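Local coordinates for protein haloacid dehalogenase-like hydrolase (Klebsiella pneumoniae subsp. pneumoniae, PDB 3PGV) that probably acts as a metal-dependent phosphatase of the Cof family of haloacid dehalogenase-like hydrolases, and binds a calcium ion in this crystal, at residues A[151-155]-A[156-160]; A[251-255]-A[256-260]; A[271-274]-A[275-278]. All blocks are in the same frame, centred on the assembly; numbering follows the deposited sequence.

Contact 1: A[151-155]-A[156-160]; sequences KLYEP and GELDP
The Tyr153 ring carries Leu158 CD2 over one face. The methyl sits 4.0 Å from the ring centroid, only 9° off the normal, which makes this a clear CH-pi contact. Leu158 CB also touches the ring, 3.9 Å from Tyr153 CD2. The carboxylates of Glu154 and Glu157 are turned 80° apart. Their side chains run side by side in the same direction, and the nearest approach is aliphatic to polar, Glu154 CB to Glu157 OE1 at 3.5 Å. Glu157 folds back on the turn because its CG lies between the backbone N and the carbonyl carbon (chi1 86°). From there the extended chain brings OE2 to the backbone of Glu154. Glu154 N donates to Glu157 OE2 at 3.0 Å, and meets it from above the carboxylate plane. A second bond closes the turn: Glu157 N to Glu154 O, 3.0 Å and fairly straight. Residues 154 to 157 form a type II beta turn with Pro155 and Gly156 at its corners. Gly156 has the positive phi usual at the third position of such a turn. The turn follows strand 150-152, an outermost strand of the six-stranded sheet. Tyr153 OH bonds to Phe111 O, and Arg115 makes a cation-pi contact with the ring. Leu158 packs on Val124 of strand 121-126 and Tyr131 of strand 129-132.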
loop_
_atom_site.group_PDB
_atom_site.type_symbol
_atom_site.label_atom_id
_atom_site.label_comp_id
_atom_site.label_asym_id
_atom_site.label_seq_id
_atom_site.Cartn_x
_atom_site.Cartn_y
_atom_site.Cartn_z
ATOM N N LYS A 151 14.495 -8.491 -12.003
ATOM C CA LYS A 151 15.782 -8.521 -12.657
ATOM C C LYS A 151 16.806 -8.329 -11.557
ATOM O O LYS A 151 16.528 -7.625 -10.591
ATOM C CB LYS A 151 15.922 -7.369 -13.668
ATOM C CG LYS A 151 15.229 -7.565 -14.995
ATOM C CD LYS A 151 15.685 -6.458 -15.961
ATOM C CE LYS A 151 14.885 -6.367 -17.223
ATOM N NZ LYS A 151 15.284 -5.182 -18.026
ATOM N N LEU A 152 17.990 -8.890 -11.706
ATOM C CA LEU A 152 19.054 -8.667 -10.729
ATOM C C LEU A 152 19.849 -7.431 -11.082
ATOM O O LEU A 152 19.928 -7.067 -12.257
ATOM C CB LEU A 152 19.991 -9.888 -10.648
ATOM C CG LEU A 152 19.375 -11.179 -10.102
ATOM C CD1 LEU A 152 20.352 -12.316 -10.200
ATOM C CD2 LEU A 152 18.909 -11.003 -8.664
ATOM N N TYR A 153 20.450 -6.779 -10.082
ATOM C CA TYR A 153 21.320 -5.628 -10.340
ATOM C C TYR A 153 22.587 -5.683 -9.497
ATOM O O TYR A 153 22.538 -6.065 -8.330
ATOM C CB TYR A 153 20.564 -4.276 -10.160
ATOM C CG TYR A 153 20.309 -3.893 -8.719
ATOM C CD1 TYR A 153 19.155 -4.307 -8.061
ATOM C CD2 TYR A 153 21.183 -3.054 -8.035
ATOM C CE1 TYR A 153 18.890 -3.917 -6.747
ATOM C CE2 TYR A 153 20.942 -2.679 -6.713
ATOM C CZ TYR A 153 19.800 -3.127 -6.068
ATOM O OH TYR A 153 19.570 -2.780 -4.761
ATOM N N GLU A 154 23.724 -5.363 -10.103
ATOM C CA GLU A 154 24.997 -5.314 -9.412
ATOM C C GLU A 154 25.289 -3.874 -8.981
ATOM O O GLU A 154 24.674 -2.946 -9.508
ATOM C CB GLU A 154 26.117 -5.865 -10.312
ATOM C CG GLU A 154 26.049 -7.384 -10.501
ATOM C CD GLU A 154 26.206 -8.197 -9.223
ATOM O OE1 GLU A 154 27.273 -8.093 -8.576
ATOM O OE2 GLU A 154 25.266 -8.954 -8.883
ATOM N N PRO A 155 26.137 -3.655 -7.946
ATOM C CA PRO A 155 26.380 -2.272 -7.493
ATOM C C PRO A 155 26.669 -1.304 -8.633
ATOM O O PRO A 155 27.502 -1.588 -9.489
ATOM C CB PRO A 155 27.572 -2.415 -6.547
ATOM C CG PRO A 155 27.467 -3.809 -6.020
ATOM C CD PRO A 155 26.899 -4.639 -7.138
ATOM N N GLY A 156 25.877 -0.227 -8.696
ATOM C CA GLY A 156 26.050 0.847 -9.669
ATOM C C GLY A 156 25.370 0.640 -11.009
ATOM O O GLY A 156 25.316 1.569 -11.819
ATOM N N GLU A 157 24.863 -0.572 -11.279
ATOM C CA GLU A 157 24.251 -0.819 -12.579
ATOM C C GLU A 157 22.722 -0.509 -12.639
ATOM O O GLU A 157 22.091 -0.760 -13.667
ATOM C CB GLU A 157 24.615 -2.234 -13.127
ATOM C CG GLU A 157 23.725 -3.373 -12.666
ATOM C CD GLU A 157 24.149 -4.738 -13.192
ATOM O OE1 GLU A 157 25.321 -4.879 -13.616
ATOM O OE2 GLU A 157 23.331 -5.684 -13.108
ATOM N N LEU A 158 22.151 0.089 -11.571
ATOM C CA LEU A 158 20.722 0.452 -11.587
ATOM C C LEU A 158 20.518 1.980 -11.556
ATOM O O LEU A 158 21.079 2.659 -10.693
ATOM C CB LEU A 158 19.959 -0.235 -10.425
ATOM C CG LEU A 158 18.442 0.042 -10.345
ATOM C CD1 LEU A 158 17.730 -0.400 -11.602
ATOM C CD2 LEU A 158 17.833 -0.623 -9.128
ATOM N N ASP A 159 19.702 2.513 -12.499
ATOM C CA ASP A 159 19.415 3.944 -12.586
ATOM C C ASP A 159 18.545 4.416 -11.414
ATOM O O ASP A 159 17.438 3.885 -11.204
ATOM C CB ASP A 159 18.744 4.295 -13.921
ATOM C CG ASP A 159 18.551 5.788 -14.108
ATOM O OD1 ASP A 159 19.557 6.500 -14.235
ATOM O OD2 ASP A 159 17.399 6.237 -14.092
ATOM N N PRO A 160 18.995 5.477 -10.676
ATOM C CA PRO A 160 18.230 5.912 -9.492
ATOM C C PRO A 160 17.053 6.846 -9.788
ATOM O O PRO A 160 16.499 7.436 -8.858
ATOM C CB PRO A 160 19.291 6.554 -8.597
ATOM C CG PRO A 160 20.364 6.991 -9.520
ATOM C CD PRO A 160 20.289 6.188 -10.784
#

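Contact 2: A[251-255]-A[256-260]; sequences ANAHQ and RLKDL. With EDO (1,2-ethanediol), chain J.
Lys258 points back along the loop because its CG lies beside the backbone N (chi1 -68°) and the rest of the chain is extended. Lys258 NZ thereby reaches Ala251 O at 2.8 Å, seven residues earlier. It approaches 32° out of the carbonyl plane. On the way, Lys258 CE passes Ala253 CB at 4.1 Å. Gln255 is bent at chi2 (66°), which turns its amide toward Asp259, one helical turn on. Gln255 NE2 donates to Asp259 OD1 at 2.9 Å in an almost straight bond. The acceptor lies in the Gln255 amide plane, but the donor stands above the carboxylate plane. The same two residues share the backbone bond Asp259 N to Gln255 O, 2.8 Å. His254 is the N-cap residue, and its carbonyl receives weak bonds from Leu257 N and Lys258 N. Arg256 meets an ethanediol, probably from the crystallisation liquor, at the edge of its guanidinium. Arg256 NH1 donates to ethanediol O1 at 3.1 Å, while NH2 forms a salt bridge with Glu180. The other ethanediol oxygen, O2, lies over one face of the His254 ring, 3.6 Å from His254 CG. This is the start of helix 255-260, which follows strand 246-249 of the HAD core sheet. The loop before it borders the metal site: Ala253 packs against Asp233, a calcium ligand.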
loop_
_atom_site.group_PDB
_atom_site.type_symbol
_atom_site.label_atom_id
_atom_site.label_comp_id
_atom_site.label_asym_id
_atom_site.label_seq_id
_atom_site.Cartn_x
_atom_site.Cartn_y
_atom_site.Cartn_z
ATOM N N ALA A 251 -9.065 -6.640 12.770
ATOM C CA ALA A 251 -8.720 -7.454 13.945
ATOM C C ALA A 251 -7.397 -8.194 13.698
ATOM O O ALA A 251 -6.601 -8.380 14.629
ATOM C CB ALA A 251 -9.831 -8.459 14.241
ATOM N N ASN A 252 -7.137 -8.561 12.427
ATOM C CA ASN A 252 -5.931 -9.287 12.042
ATOM C C ASN A 252 -4.729 -8.358 11.837
ATOM O O ASN A 252 -3.674 -8.811 11.403
ATOM C CB ASN A 252 -6.192 -10.098 10.793
ATOM C CG ASN A 252 -6.767 -9.282 9.659
ATOM O OD1 ASN A 252 -7.955 -8.965 9.635
ATOM N ND2 ASN A 252 -5.932 -8.929 8.693
ATOM N N ALA A 253 -4.893 -7.052 12.131
ATOM C CA ALA A 253 -3.838 -6.062 11.923
ATOM C C ALA A 253 -2.643 -6.297 12.813
ATOM O O ALA A 253 -2.772 -6.895 13.890
ATOM C CB ALA A 253 -4.378 -4.676 12.156
ATOM N N HIS A 254 -1.479 -5.750 12.411
ATOM C CA HIS A 254 -0.280 -5.781 13.241
ATOM C C HIS A 254 -0.510 -4.988 14.526
ATOM O O HIS A 254 -1.177 -3.947 14.498
ATOM C CB HIS A 254 0.916 -5.239 12.469
ATOM C CG HIS A 254 1.287 -6.103 11.311
ATOM N ND1 HIS A 254 2.136 -7.183 11.461
ATOM C CD2 HIS A 254 0.845 -6.068 10.031
ATOM C CE1 HIS A 254 2.210 -7.747 10.268
ATOM N NE2 HIS A 254 1.461 -7.094 9.372
ATOM N N GLN A 255 -0.024 -5.520 15.664
ATOM C CA GLN A 255 -0.210 -4.921 16.984
ATOM C C GLN A 255 0.410 -3.520 17.066
ATOM O O GLN A 255 -0.136 -2.645 17.744
ATOM C CB GLN A 255 0.379 -5.844 18.079
ATOM C CG GLN A 255 0.078 -5.393 19.517
ATOM C CD GLN A 255 -1.388 -5.469 19.833
ATOM O OE1 GLN A 255 -2.044 -6.504 19.640
ATOM N NE2 GLN A 255 -1.928 -4.392 20.365
ATOM N N ARG A 256 1.529 -3.295 16.352
ATOM C CA ARG A 256 2.199 -1.998 16.343
ATOM C C ARG A 256 1.271 -0.900 15.795
ATOM O O ARG A 256 1.319 0.235 16.272
ATOM C CB ARG A 256 3.514 -2.065 15.544
ATOM C CG ARG A 256 4.299 -0.748 15.555
ATOM C CD ARG A 256 5.667 -0.885 14.918
ATOM N NE ARG A 256 6.213 0.410 14.523
ATOM C CZ ARG A 256 7.365 0.564 13.881
ATOM N NH1 ARG A 256 8.116 -0.487 13.594
ATOM N NH2 ARG A 256 7.770 1.772 13.517
ATOM N N LEU A 257 0.409 -1.247 14.820
ATOM C CA LEU A 257 -0.574 -0.316 14.268
ATOM C C LEU A 257 -1.648 -0.012 15.308
ATOM O O LEU A 257 -2.022 1.151 15.486
ATOM C CB LEU A 257 -1.219 -0.896 12.959
ATOM C CG LEU A 257 -2.393 -0.064 12.344
ATOM C CD1 LEU A 257 -1.932 1.377 11.961
ATOM C CD2 LEU A 257 -2.993 -0.770 11.164
ATOM N N LYS A 258 -2.131 -1.058 16.008
ATOM C CA LYS A 258 -3.134 -0.899 17.073
ATOM C C LYS A 258 -2.578 -0.032 18.214
ATOM O O LYS A 258 -3.282 0.847 18.716
ATOM C CB LYS A 258 -3.586 -2.270 17.609
ATOM C CG LYS A 258 -4.381 -3.086 16.592
ATOM C CD LYS A 258 -4.637 -4.492 17.086
ATOM C CE LYS A 258 -5.405 -5.322 16.087
ATOM N NZ LYS A 258 -5.652 -6.702 16.603
ATOM N N ASP A 259 -1.294 -0.253 18.585
ATOM C CA ASP A 259 -0.623 0.483 19.655
ATOM C C ASP A 259 -0.383 1.954 19.279
ATOM O O ASP A 259 -0.498 2.831 20.139
ATOM C CB ASP A 259 0.712 -0.189 20.018
ATOM C CG ASP A 259 0.579 -1.568 20.649
ATOM O OD1 ASP A 259 -0.557 -1.940 21.040
ATOM O OD2 ASP A 259 1.619 -2.261 20.789
ATOM N N LEU A 260 -0.013 2.219 18.008
ATOM C CA LEU A 260 0.237 3.581 17.530
ATOM C C LEU A 260 -1.057 4.395 17.479
ATOM O O LEU A 260 -1.043 5.594 17.766
ATOM C CB LEU A 260 0.901 3.553 16.147
ATOM C CG LEU A 260 1.363 4.920 15.594
ATOM C CD1 LEU A 260 2.540 5.475 16.400
ATOM C CD2 LEU A 260 1.717 4.828 14.112
HETATM C C1 EDO J . 6.397 -3.619 12.536
HETATM O O1 EDO J . 7.074 -3.434 13.786
HETATM C C2 EDO J . 4.935 -3.937 12.793
HETATM O O2 EDO J . 4.267 -4.105 11.547
#

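Contact 3: A[271-274]-A[275-278]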
loop_
_atom_site.group_PDB
_atom_site.type_symbol
_atom_site.label_atom_id
_atom_site.label_comp_id
_atom_site.label_asym_id
_atom_site.label_seq_id
_atom_site.Cartn_x
_atom_site.Cartn_y
_atom_site.Cartn_z
ATOM N N ALA A 271 -10.964 -12.593 7.577
ATOM C CA ALA A 271 -11.453 -13.968 7.525
ATOM C C ALA A 271 -12.985 -14.007 7.600
ATOM O O ALA A 271 -13.612 -14.972 7.111
ATOM C CB ALA A 271 -10.850 -14.784 8.666
ATOM N N ASP A 272 -13.593 -12.967 8.218
ATOM C CA ASP A 272 -15.047 -12.858 8.330
ATOM C C ASP A 272 -15.637 -12.009 7.201
ATOM O O ASP A 272 -16.850 -11.784 7.184
ATOM C CB ASP A 272 -15.441 -12.237 9.694
ATOM C CG ASP A 272 -15.379 -13.194 10.863
ATOM O OD1 ASP A 272 -15.644 -14.402 10.657
ATOM O OD2 ASP A 272 -15.188 -12.723 11.999
ATOM N N ASP A 273 -14.766 -11.469 6.287
ATOM C CA ASP A 273 -15.194 -10.487 5.275
ATOM C C ASP A 273 -15.715 -9.254 6.026
ATOM O O ASP A 273 -16.791 -8.736 5.714
ATOM C CB ASP A 273 -16.303 -11.080 4.356
ATOM C CG ASP A 273 -15.912 -11.250 2.892
ATOM O OD1 ASP A 273 -14.804 -10.807 2.515
ATOM O OD2 ASP A 273 -16.741 -11.768 2.116
ATOM N N ALA A 274 -14.986 -8.849 7.086
ATOM C CA ALA A 274 -15.394 -7.775 7.994
ATOM C C ALA A 274 -15.616 -6.432 7.313
ATOM O O ALA A 274 -16.534 -5.702 7.696
ATOM C CB ALA A 274 -14.391 -7.631 9.119
ATOM N N VAL A 275 -14.778 -6.082 6.322
ATOM C CA VAL A 275 -14.914 -4.777 5.627
ATOM C C VAL A 275 -16.268 -4.654 4.892
ATOM O O VAL A 275 -17.056 -3.771 5.246
ATOM C CB VAL A 275 -13.700 -4.431 4.715
ATOM C CG1 VAL A 275 -13.936 -3.119 3.953
ATOM C CG2 VAL A 275 -12.408 -4.361 5.529
ATOM N N PRO A 276 -16.612 -5.569 3.925
ATOM C CA PRO A 276 -17.898 -5.421 3.218
ATOM C C PRO A 276 -19.117 -5.545 4.138
ATOM O O PRO A 276 -20.129 -4.877 3.902
ATOM C CB PRO A 276 -17.852 -6.527 2.157
ATOM C CG PRO A 276 -16.820 -7.471 2.620
ATOM C CD PRO A 276 -15.814 -6.672 3.358
ATOM N N ARG A 277 -19.015 -6.369 5.212
ATOM C CA ARG A 277 -20.104 -6.522 6.190
ATOM C C ARG A 277 -20.302 -5.240 6.975
ATOM O O ARG A 277 -21.438 -4.833 7.216
ATOM C CB ARG A 277 -19.839 -7.706 7.132
ATOM C CG ARG A 277 -19.900 -9.034 6.423
ATOM C CD ARG A 277 -19.688 -10.235 7.340
ATOM N NE ARG A 277 -19.500 -11.458 6.549
ATOM C CZ ARG A 277 -20.499 -12.184 6.053
ATOM N NH1 ARG A 277 -21.761 -11.855 6.312
ATOM N NH2 ARG A 277 -20.246 -13.246 5.299
ATOM N N TYR A 278 -19.192 -4.571 7.332
ATOM C CA TYR A 278 -19.221 -3.289 8.040
ATOM C C TYR A 278 -19.872 -2.234 7.150
ATOM O O TYR A 278 -20.700 -1.458 7.621
ATOM C CB TYR A 278 -17.789 -2.860 8.415
ATOM C CG TYR A 278 -17.722 -1.632 9.296
ATOM C CD1 TYR A 278 -17.734 -0.352 8.745
ATOM C CD2 TYR A 278 -17.564 -1.746 10.674
ATOM C CE1 TYR A 278 -17.641 0.783 9.549
ATOM C CE2 TYR A 278 -17.453 -0.617 11.487
ATOM C CZ TYR A 278 -17.482 0.647 10.921
ATOM O OH TYR A 278 -17.362 1.759 11.716
HETATM O O HOH W 1 -18.065 -13.740 3.358
#
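Arg277 NE donates to Asp272 O at 2.7 Å, meeting the carbonyl nearly end-on. The acceptor lies at the guanidinium edge, 16° out of its plane. With CG beside the backbone N (chi1 -68°), the extended Arg277 chain turns back over the start of the helix. Arg277 CG passes 3.2 Å from Asp273 O. Asp273 O accepts Arg277 N at 3.3 Å, a long but fairly straight bond, and Ala274 O accepts Tyr278 N at 2.9 Å. A water joins the charged ends. It donates to Asp273 OD2 at 2.7 Å and accepts from Arg277 NH2 at 3.0 Å. Asp273 OD2 is also bonded to Thr40 OG1. Asp273 occupies the N-cap position, but its side chain makes no capping bond. Instead the Asp273 side chain crosses that of Pro276 at about a right angle, with the two CG atoms 3.9 Å apart. Tyr278 OH is satisfied by Glu265. Pro276 packs on helix 41-51, and Val275 on Phe231 of strand 228-232. The arrangement is the first turn of helix 274-283. Pro276 is its third residue, where the backbone nitrogen is not needed as a donor to a helix carbonyl. The helix packs against the parallel part of the Rossmann-like HAD core.

Contacts 2 and 3 each mark the beginning of a helix in the HAD core. Their centres are about 17 Å apart and their nearest atoms about 5 Å, without touching. Contact 2 lies closer to the calcium site formed by Asp27, Asp29 and Asp233. The His254 side chain is about 7 Å from the ion, whereas that of Val275 in contact 3 is about 10 Å away. Contact 1 belongs to the other sheet, away from the metal. Its centre is about 35 Å from that of contact 2 and about 42 Å from that of contact 3, which lies on the opposite side of the chain's centre.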